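Local coordinates for protein response regulator (Colwellia psychrerythraea, PDB 3EQZ) that probably serves as a signalling protein of the response regulator family, built on a CheY-like receiver domain, at residues 40-54 and 67-81. Sequence-based numbering, arbitrary orientation.
Sequences LTLSLNKQDIIILDL and HLAEHKSPASLILIS
Six backbone hydrogen bonds join strand 49-53 and its flanking residues Asp48 and Leu54 to the parallel strand 76-81, running from Ser76 N on Asp48 O (2.9 Å) to Leu54 N on Ile80 O (3.0 Å). Between them Ile50 and Leu52 each use both N and O, paired with Ser76, Ile78 and Ile80. Asp53 is salt-bridged through OD1 to Lys108, while its OD2 accepts from Met55 N. At the N-terminal ends of the two strands a water gives protons to Lys46 O and Asp48 O and accepts from Ser76 OG (2.7 Å), tying the serine to the Asn45-Asp48 turn. Alternate side chains leave opposite faces. On one, Ile50 CD1 lies 3.6 Å from Ala75 CB and meets Leu68 CD2 of the helix tip to tip, while Leu44 crosses Leu68 at about a right angle. Leu77, its CG swung away from the backbone N (chi1 -176°), brings CD1 to Ile50 CG2 (3.7 Å); further along, Leu52 and Leu79 lie side by side. The other face carries Ile49, Ile51, Ile78 and Ile80, with Ile51 CG2 tightly against Ile80 CD1 (3.4 Å). Beyond the strands, Leu40 CB sits 4.1 Å from the centroid of the His67 ring in a CH-pi contact, over the face opposite His71 ND1. With loop 40-48 packed against the helix end, the contact closes the beta-alpha-beta unit 49-53, 60-70, 76-81 of a CheY-like receiver domain, 49-53 being the middle strand of its five-stranded parallel sheet.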
ATOM      1  N   LEU B  40     -16.400  -0.748  23.463  1.00 31.56           N
ATOM      2  CA  LEU B  40     -15.198  -1.492  23.878  1.00 33.60           C
ATOM      3  C   LEU B  40     -15.305  -2.160  25.249  1.00 34.84           C
ATOM      4  O   LEU B  40     -14.413  -2.892  25.656  1.00 35.63           O
ATOM      5  CB  LEU B  40     -13.965  -0.593  23.814  1.00 33.89           C
ATOM      6  CG  LEU B  40     -13.497  -0.232  22.395  1.00 35.32           C
ATOM      7  CD1 LEU B  40     -12.229   0.589  22.396  1.00 34.68           C
ATOM      8  CD2 LEU B  40     -13.322  -1.520  21.570  1.00 36.68           C
ATOM      9  N   THR B  41     -16.395  -1.933  25.963  1.00 35.59           N
ATOM     10  CA  THR B  41     -16.558  -2.577  27.269  1.00 36.79           C
ATOM     11  C   THR B  41     -17.135  -3.960  27.051  1.00 38.91           C
ATOM     12  O   THR B  41     -17.076  -4.820  27.946  1.00 39.12           O
ATOM     13  CB  THR B  41     -17.519  -1.765  28.205  1.00 36.65           C
ATOM     14  OG1 THR B  41     -18.826  -1.686  27.617  1.00 35.07           O
ATOM     15  CG2 THR B  41     -16.989  -0.332  28.441  1.00 33.35           C
ATOM     16  N   LEU B  42     -17.681  -4.188  25.851  1.00 39.89           N
ATOM     17  CA  LEU B  42     -18.352  -5.463  25.545  1.00 41.93           C
ATOM     18  C   LEU B  42     -17.360  -6.572  25.279  1.00 42.41           C
ATOM     19  O   LEU B  42     -16.272  -6.329  24.770  1.00 42.15           O
ATOM     20  CB  LEU B  42     -19.252  -5.330  24.317  1.00 42.56           C
ATOM     21  CG  LEU B  42     -20.428  -4.374  24.425  1.00 44.17           C
ATOM     22  CD1 LEU B  42     -21.198  -4.364  23.145  1.00 44.78           C
ATOM     23  CD2 LEU B  42     -21.282  -4.829  25.594  1.00 48.90           C
ATOM     24  N   SER B  43     -17.724  -7.803  25.615  1.00 43.73           N
ATOM     25  CA  SER B  43     -16.858  -8.932  25.222  1.00 45.40           C
ATOM     26  C   SER B  43     -17.602  -9.755  24.151  1.00 44.75           C
ATOM     27  O   SER B  43     -18.759 -10.109  24.296  1.00 45.00           O
ATOM     28  CB  SER B  43     -16.378  -9.793  26.426  1.00 46.42           C
ATOM     29  OG  SER B  43     -15.325  -9.166  27.193  1.00 47.18           O
ATOM     30  N   LEU B  44     -16.934  -9.999  23.047  1.00 44.12           N
ATOM     31  CA  LEU B  44     -17.616 -10.493  21.893  1.00 43.72           C
ATOM     32  C   LEU B  44     -17.383 -11.974  21.641  1.00 42.43           C
ATOM     33  O   LEU B  44     -16.388 -12.532  22.077  1.00 41.99           O
ATOM     34  CB  LEU B  44     -17.158  -9.660  20.704  1.00 43.98           C
ATOM     35  CG  LEU B  44     -17.287  -8.189  21.089  1.00 46.22           C
ATOM     36  CD1 LEU B  44     -16.432  -7.330  20.181  1.00 49.30           C
ATOM     37  CD2 LEU B  44     -18.762  -7.761  21.090  1.00 42.91           C
ATOM     38  N   ASN B  45     -18.306 -12.598  20.919  1.00 40.96           N
ATOM     39  CA  ASN B  45     -18.177 -14.004  20.625  1.00 40.90           C
ATOM     40  C   ASN B  45     -17.785 -14.255  19.174  1.00 39.21           C
ATOM     41  O   ASN B  45     -17.854 -13.388  18.328  1.00 37.82           O
ATOM     42  CB  ASN B  45     -19.480 -14.760  20.949  1.00 42.52           C
ATOM     43  CG  ASN B  45     -20.096 -14.316  22.253  1.00 46.26           C
ATOM     44  OD1 ASN B  45     -19.428 -14.326  23.299  1.00 47.88           O
ATOM     45  ND2 ASN B  45     -21.376 -13.881  22.196  1.00 48.77           N
ATOM     46  N   LYS B  46     -17.403 -15.486  18.914  1.00 38.29           N
ATOM     47  CA  LYS B  46     -17.003 -15.918  17.622  1.00 37.93           C
ATOM     48  C   LYS B  46     -18.105 -15.647  16.613  1.00 37.14           C
ATOM     49  O   LYS B  46     -17.811 -15.324  15.476  1.00 38.11           O
ATOM     50  CB  LYS B  46     -16.618 -17.397  17.689  1.00 38.00           C
ATOM     51  CG  LYS B  46     -15.754 -17.870  16.585  1.00 40.20           C
ATOM     52  CD  LYS B  46     -15.449 -19.343  16.792  1.00 41.13           C
ATOM     53  CE  LYS B  46     -14.412 -19.517  17.893  1.00 41.94           C
ATOM     54  NZ  LYS B  46     -13.803 -20.915  18.051  1.00 37.98           N
ATOM     55  N   GLN B  47     -19.365 -15.723  17.026  1.00 35.59           N
ATOM     56  CA  GLN B  47     -20.497 -15.543  16.093  1.00 35.62           C
ATOM     57  C   GLN B  47     -20.961 -14.095  15.919  1.00 33.34           C
ATOM     58  O   GLN B  47     -21.819 -13.809  15.075  1.00 32.02           O
ATOM     59  CB  GLN B  47     -21.699 -16.451  16.511  1.00 36.84           C
ATOM     60  CG  GLN B  47     -21.257 -17.805  17.185  1.00 43.75           C
ATOM     61  CD  GLN B  47     -21.122 -17.661  18.753  1.00 52.48           C
ATOM     62  OE1 GLN B  47     -22.124 -17.446  19.465  1.00 58.18           O
ATOM     63  NE2 GLN B  47     -19.898 -17.762  19.268  1.00 53.90           N
ATOM     64  N   ASP B  48     -20.416 -13.181  16.721  1.00 31.96           N
ATOM     65  CA  ASP B  48     -20.730 -11.758  16.575  1.00 31.34           C
ATOM     66  C   ASP B  48     -20.085 -11.180  15.272  1.00 30.47           C
ATOM     67  O   ASP B  48     -19.009 -11.636  14.836  1.00 31.81           O
ATOM     68  CB  ASP B  48     -20.283 -10.954  17.810  1.00 29.90           C
ATOM     69  CG  ASP B  48     -21.009 -11.413  19.113  1.00 33.60           C
ATOM     70  OD1 ASP B  48     -22.198 -11.877  19.056  1.00 32.67           O
ATOM     71  OD2 ASP B  48     -20.385 -11.328  20.200  1.00 35.41           O
ATOM     72  N   ILE B  49     -20.770 -10.227  14.664  1.00 29.20           N
ATOM     73  CA  ILE B  49     -20.295  -9.508  13.481  1.00 28.51           C
ATOM     74  C   ILE B  49     -20.197  -8.012  13.826  1.00 27.98           C
ATOM     75  O   ILE B  49     -21.141  -7.423  14.339  1.00 28.45           O
ATOM     76  CB  ILE B  49     -21.279  -9.639  12.345  1.00 27.50           C
ATOM     77  CG1 ILE B  49     -21.383 -11.117  11.916  1.00 29.01           C
ATOM     78  CG2 ILE B  49     -20.825  -8.758  11.169  1.00 26.42           C
ATOM     79  CD1 ILE B  49     -22.799 -11.450  11.317  1.00 36.01           C
ATOM     80  N   ILE B  50     -19.046  -7.413  13.590  1.00 27.41           N
ATOM     81  CA  ILE B  50     -18.826  -6.008  13.947  1.00 26.48           C
ATOM     82  C   ILE B  50     -18.679  -5.233  12.645  1.00 27.55           C
ATOM     83  O   ILE B  50     -17.837  -5.591  11.804  1.00 29.25           O
ATOM     84  CB  ILE B  50     -17.536  -5.823  14.750  1.00 25.75           C
ATOM     85  CG1 ILE B  50     -17.581  -6.703  16.019  1.00 26.90           C
ATOM     86  CG2 ILE B  50     -17.262  -4.339  15.031  1.00 24.95           C
ATOM     87  CD1 ILE B  50     -16.181  -6.854  16.660  1.00 30.54           C
ATOM     88  N   ILE B  51     -19.490  -4.205  12.461  1.00 26.65           N
ATOM     89  CA  ILE B  51     -19.309  -3.304  11.329  1.00 27.80           C
ATOM     90  C   ILE B  51     -18.696  -2.047  11.884  1.00 28.83           C
ATOM     91  O   ILE B  51     -19.309  -1.349  12.691  1.00 27.29           O
ATOM     92  CB  ILE B  51     -20.624  -3.029  10.574  1.00 28.16           C
ATOM     93  CG1 ILE B  51     -21.271  -4.357  10.111  1.00 28.89           C
ATOM     94  CG2 ILE B  51     -20.432  -2.009   9.441  1.00 27.91           C
ATOM     95  CD1 ILE B  51     -22.697  -4.150   9.464  1.00 34.30           C
ATOM     96  N   LEU B  52     -17.459  -1.778  11.467  1.00 28.63           N
ATOM     97  CA  LEU B  52     -16.659  -0.724  12.073  1.00 29.91           C
ATOM     98  C   LEU B  52     -16.354   0.391  11.062  1.00 31.83           C
ATOM     99  O   LEU B  52     -15.688   0.130  10.035  1.00 31.89           O
ATOM    100  CB  LEU B  52     -15.351  -1.286  12.645  1.00 29.44           C
ATOM    101  CG  LEU B  52     -14.337  -0.252  13.253  1.00 31.54           C
ATOM    102  CD1 LEU B  52     -14.961   0.596  14.413  1.00 25.53           C
ATOM    103  CD2 LEU B  52     -13.003  -0.900  13.737  1.00 28.30           C
ATOM    104  N   ASP B  53     -16.864   1.609  11.314  1.00 32.59           N
ATOM    105  CA  ASP B  53     -16.470   2.745  10.488  1.00 34.38           C
ATOM    106  C   ASP B  53     -15.134   3.220  11.022  1.00 34.44           C
ATOM    107  O   ASP B  53     -14.984   3.317  12.217  1.00 34.43           O
ATOM    108  CB  ASP B  53     -17.507   3.903  10.481  1.00 35.12           C
ATOM    109  CG  ASP B  53     -17.139   5.029   9.453  1.00 37.31           C
ATOM    110  OD1 ASP B  53     -17.770   5.097   8.358  1.00 43.00           O
ATOM    111  OD2 ASP B  53     -16.195   5.812   9.706  1.00 37.37           O
ATOM    112  N   LEU B  54     -14.165   3.500  10.143  1.00 35.01           N
ATOM    113  CA  LEU B  54     -12.837   3.883  10.590  1.00 36.26           C
ATOM    114  C   LEU B  54     -12.857   5.272  11.202  1.00 36.80           C
ATOM    115  O   LEU B  54     -11.958   5.639  11.923  1.00 35.25           O
ATOM    116  CB  LEU B  54     -11.828   3.881   9.439  1.00 36.01           C
ATOM    117  CG  LEU B  54     -11.439   2.533   8.840  1.00 38.13           C
ATOM    118  CD1 LEU B  54     -10.370   2.777   7.775  1.00 40.48           C
ATOM    119  CD2 LEU B  54     -10.976   1.521   9.879  1.00 35.84           C
ATOM    120  N   HIS B  67      -7.746  -2.300  20.288  1.00 32.83           N
ATOM    121  CA  HIS B  67      -8.368  -2.969  21.443  1.00 33.11           C
ATOM    122  C   HIS B  67      -8.807  -4.406  21.107  1.00 32.35           C
ATOM    123  O   HIS B  67      -8.520  -5.352  21.834  1.00 31.53           O
ATOM    124  CB  HIS B  67      -9.571  -2.148  21.933  1.00 33.71           C
ATOM    125  CG  HIS B  67     -10.288  -2.779  23.095  1.00 35.77           C
ATOM    126  ND1 HIS B  67     -10.014  -2.444  24.412  1.00 40.11           N
ATOM    127  CD2 HIS B  67     -11.257  -3.726  23.137  1.00 34.95           C
ATOM    128  CE1 HIS B  67     -10.782  -3.167  25.215  1.00 40.40           C
ATOM    129  NE2 HIS B  67     -11.545  -3.953  24.464  1.00 41.05           N
ATOM    130  N   LEU B  68      -9.506  -4.564  19.987  1.00 31.49           N
ATOM    131  CA  LEU B  68      -9.970  -5.895  19.584  1.00 31.26           C
ATOM    132  C   LEU B  68      -8.823  -6.867  19.439  1.00 30.56           C
ATOM    133  O   LEU B  68      -8.934  -8.012  19.846  1.00 31.11           O
ATOM    134  CB  LEU B  68     -10.790  -5.835  18.267  1.00 30.14           C
ATOM    135  CG  LEU B  68     -12.110  -5.060  18.288  1.00 29.31           C
ATOM    136  CD1 LEU B  68     -12.601  -4.935  16.883  1.00 29.78           C
ATOM    137  CD2 LEU B  68     -13.205  -5.687  19.128  1.00 30.51           C
ATOM    138  N   ALA B  69      -7.724  -6.423  18.853  1.00 31.57           N
ATOM    139  CA  ALA B  69      -6.572  -7.312  18.628  1.00 33.70           C
ATOM    140  C   ALA B  69      -5.900  -7.689  19.960  1.00 35.27           C
ATOM    141  O   ALA B  69      -5.507  -8.832  20.174  1.00 34.40           O
ATOM    142  CB  ALA B  69      -5.538  -6.639  17.709  1.00 31.50           C
ATOM    143  N   GLU B  70      -5.739  -6.710  20.850  1.00 37.58           N
ATOM    144  CA  GLU B  70      -5.100  -7.007  22.151  1.00 39.90           C
ATOM    145  C   GLU B  70      -5.895  -8.030  22.973  1.00 40.25           C
ATOM    146  O   GLU B  70      -5.320  -8.950  23.565  1.00 41.77           O
ATOM    147  CB  GLU B  70      -4.891  -5.735  22.945  1.00 40.67           C
ATOM    148  CG  GLU B  70      -4.430  -6.009  24.352  1.00 47.04           C
ATOM    149  CD  GLU B  70      -4.536  -4.790  25.237  1.00 54.95           C
ATOM    150  OE1 GLU B  70      -4.626  -4.997  26.487  1.00 58.07           O
ATOM    151  OE2 GLU B  70      -4.545  -3.643  24.673  1.00 56.73           O
ATOM    152  N   HIS B  71      -7.215  -7.905  22.980  1.00 39.93           N
ATOM    153  CA  HIS B  71      -8.062  -8.930  23.586  1.00 41.14           C
ATOM    154  C   HIS B  71      -8.325 -10.118  22.678  1.00 40.60           C
ATOM    155  O   HIS B  71      -9.117 -10.959  23.004  1.00 40.89           O
ATOM    156  CB  HIS B  71      -9.369  -8.312  24.114  1.00 41.20           C
ATOM    157  CG  HIS B  71      -9.116  -7.283  25.177  1.00 45.46           C
ATOM    158  ND1 HIS B  71      -8.936  -5.945  24.893  1.00 46.80           N
ATOM    159  CD2 HIS B  71      -8.881  -7.421  26.505  1.00 47.25           C
ATOM    160  CE1 HIS B  71      -8.666  -5.294  26.009  1.00 50.95           C
ATOM    161  NE2 HIS B  71      -8.627  -6.166  27.001  1.00 50.05           N
ATOM    162  N   LYS B  72      -7.656 -10.201  21.529  1.00 40.68           N
ATOM    163  CA  LYS B  72      -7.837 -11.375  20.679  1.00 39.72           C
ATOM    164  C   LYS B  72      -9.314 -11.676  20.366  1.00 38.64           C
ATOM    165  O   LYS B  72      -9.716 -12.836  20.322  1.00 39.30           O
ATOM    166  CB  LYS B  72      -7.286 -12.583  21.395  1.00 39.58           C
ATOM    167  CG  LYS B  72      -5.953 -12.323  22.018  1.00 42.28           C
ATOM    168  CD  LYS B  72      -4.862 -13.075  21.305  1.00 48.90           C
ATOM    169  CE  LYS B  72      -3.665 -13.313  22.241  1.00 53.11           C
ATOM    170  NZ  LYS B  72      -2.506 -13.898  21.494  1.00 56.47           N
ATOM    171  N   SER B  73     -10.118 -10.657  20.141  1.00 36.41           N
ATOM    172  CA  SER B  73     -11.489 -10.893  19.753  1.00 34.79           C
ATOM    173  C   SER B  73     -11.625 -11.920  18.617  1.00 33.81           C
ATOM    174  O   SER B  73     -10.886 -11.896  17.623  1.00 32.22           O
ATOM    175  CB  SER B  73     -12.164  -9.575  19.374  1.00 35.22           C
ATOM    176  OG  SER B  73     -13.541  -9.750  19.023  1.00 34.82           O
ATOM    177  N   PRO B  74     -12.597 -12.825  18.765  1.00 33.64           N
ATOM    178  CA  PRO B  74     -12.825 -13.841  17.758  1.00 33.20           C
ATOM    179  C   PRO B  74     -13.922 -13.403  16.767  1.00 32.22           C
ATOM    180  O   PRO B  74     -14.244 -14.141  15.842  1.00 32.37           O
ATOM    181  CB  PRO B  74     -13.250 -15.063  18.613  1.00 32.57           C
ATOM    182  CG  PRO B  74     -14.072 -14.441  19.718  1.00 33.45           C
ATOM    183  CD  PRO B  74     -13.408 -13.075  19.991  1.00 35.12           C
ATOM    184  N   ALA B  75     -14.460 -12.194  16.937  1.00 30.26           N
ATOM    185  CA  ALA B  75     -15.636 -11.763  16.194  1.00 29.92           C
ATOM    186  C   ALA B  75     -15.287 -11.500  14.714  1.00 28.83           C
ATOM    187  O   ALA B  75     -14.159 -11.248  14.404  1.00 28.56           O
ATOM    188  CB  ALA B  75     -16.252 -10.478  16.828  1.00 29.78           C
ATOM    189  N   SER B  76     -16.258 -11.605  13.814  1.00 28.72           N
ATOM    190  CA  SER B  76     -16.020 -11.238  12.402  1.00 28.37           C
ATOM    191  C   SER B  76     -16.077  -9.733  12.328  1.00 27.50           C
ATOM    192  O   SER B  76     -16.920  -9.090  13.009  1.00 26.56           O
ATOM    193  CB  SER B  76     -17.087 -11.802  11.479  1.00 27.72           C
ATOM    194  OG  SER B  76     -17.095 -13.206  11.532  1.00 33.38           O
ATOM    195  N   LEU B  77     -15.214  -9.168  11.481  1.00 26.39           N
ATOM    196  CA  LEU B  77     -15.098  -7.738  11.361  1.00 26.03           C
ATOM    197  C   LEU B  77     -15.295  -7.240   9.922  1.00 26.77           C
ATOM    198  O   LEU B  77     -14.698  -7.785   8.962  1.00 25.70           O
ATOM    199  CB  LEU B  77     -13.746  -7.300  11.922  1.00 27.43           C
ATOM    200  CG  LEU B  77     -13.374  -5.829  12.016  1.00 29.19           C
ATOM    201  CD1 LEU B  77     -14.319  -5.142  12.934  1.00 25.28           C
ATOM    202  CD2 LEU B  77     -11.920  -5.714  12.512  1.00 29.88           C
ATOM    203  N   ILE B  78     -16.124  -6.212   9.779  1.00 25.22           N
ATOM    204  CA  ILE B  78     -16.309  -5.516   8.492  1.00 25.93           C
ATOM    205  C   ILE B  78     -15.873  -4.068   8.677  1.00 26.72           C
ATOM    206  O   ILE B  78     -16.245  -3.452   9.659  1.00 25.89           O
ATOM    207  CB  ILE B  78     -17.773  -5.523   8.041  1.00 26.24           C
ATOM    208  CG1 ILE B  78     -18.220  -6.961   7.746  1.00 26.77           C
ATOM    209  CG2 ILE B  78     -17.960  -4.613   6.864  1.00 25.25           C
ATOM    210  CD1 ILE B  78     -19.769  -7.238   7.812  1.00 25.99           C
ATOM    211  N   LEU B  79     -15.034  -3.550   7.774  1.00 26.94           N
ATOM    212  CA  LEU B  79     -14.522  -2.222   7.917  1.00 28.33           C
ATOM    213  C   LEU B  79     -15.093  -1.321   6.865  1.00 29.36           C
ATOM    214  O   LEU B  79     -15.202  -1.697   5.707  1.00 30.33           O
ATOM    215  CB  LEU B  79     -13.007  -2.194   7.816  1.00 27.39           C
ATOM    216  CG  LEU B  79     -12.243  -3.122   8.737  1.00 28.87           C
ATOM    217  CD1 LEU B  79     -10.770  -3.090   8.295  1.00 29.78           C
ATOM    218  CD2 LEU B  79     -12.392  -2.671  10.253  1.00 24.58           C
ATOM    219  N   ILE B  80     -15.428  -0.107   7.260  1.00 31.16           N
ATOM    220  CA  ILE B  80     -16.029   0.828   6.330  1.00 33.33           C
ATOM    221  C   ILE B  80     -15.310   2.140   6.358  1.00 35.27           C
ATOM    222  O   ILE B  80     -14.925   2.597   7.428  1.00 34.28           O
ATOM    223  CB  ILE B  80     -17.504   1.032   6.632  1.00 34.60           C
ATOM    224  CG1 ILE B  80     -18.203  -0.365   6.639  1.00 33.43           C
ATOM    225  CG2 ILE B  80     -18.092   1.973   5.521  1.00 34.35           C
ATOM    226  CD1 ILE B  80     -19.702  -0.333   6.576  1.00 37.76           C
ATOM    227  N   SER B  81     -15.083   2.710   5.162  1.00 37.92           N
ATOM    228  CA  SER B  81     -14.373   4.001   5.017  1.00 41.47           C
ATOM    229  C   SER B  81     -14.234   4.398   3.553  1.00 42.81           C
ATOM    230  O   SER B  81     -14.400   3.552   2.672  1.00 43.15           O
ATOM    231  CB  SER B  81     -12.943   3.848   5.581  1.00 40.13           C
ATOM    232  OG  SER B  81     -12.419   5.112   5.952  1.00 43.39           O
TER
HETATM  233  O   HOH W   1     -15.393 -14.770  13.631  1.00 40.52           O
HETATM  234  O   HOH W   2     -18.900 -14.057  13.292  1.00 45.00           O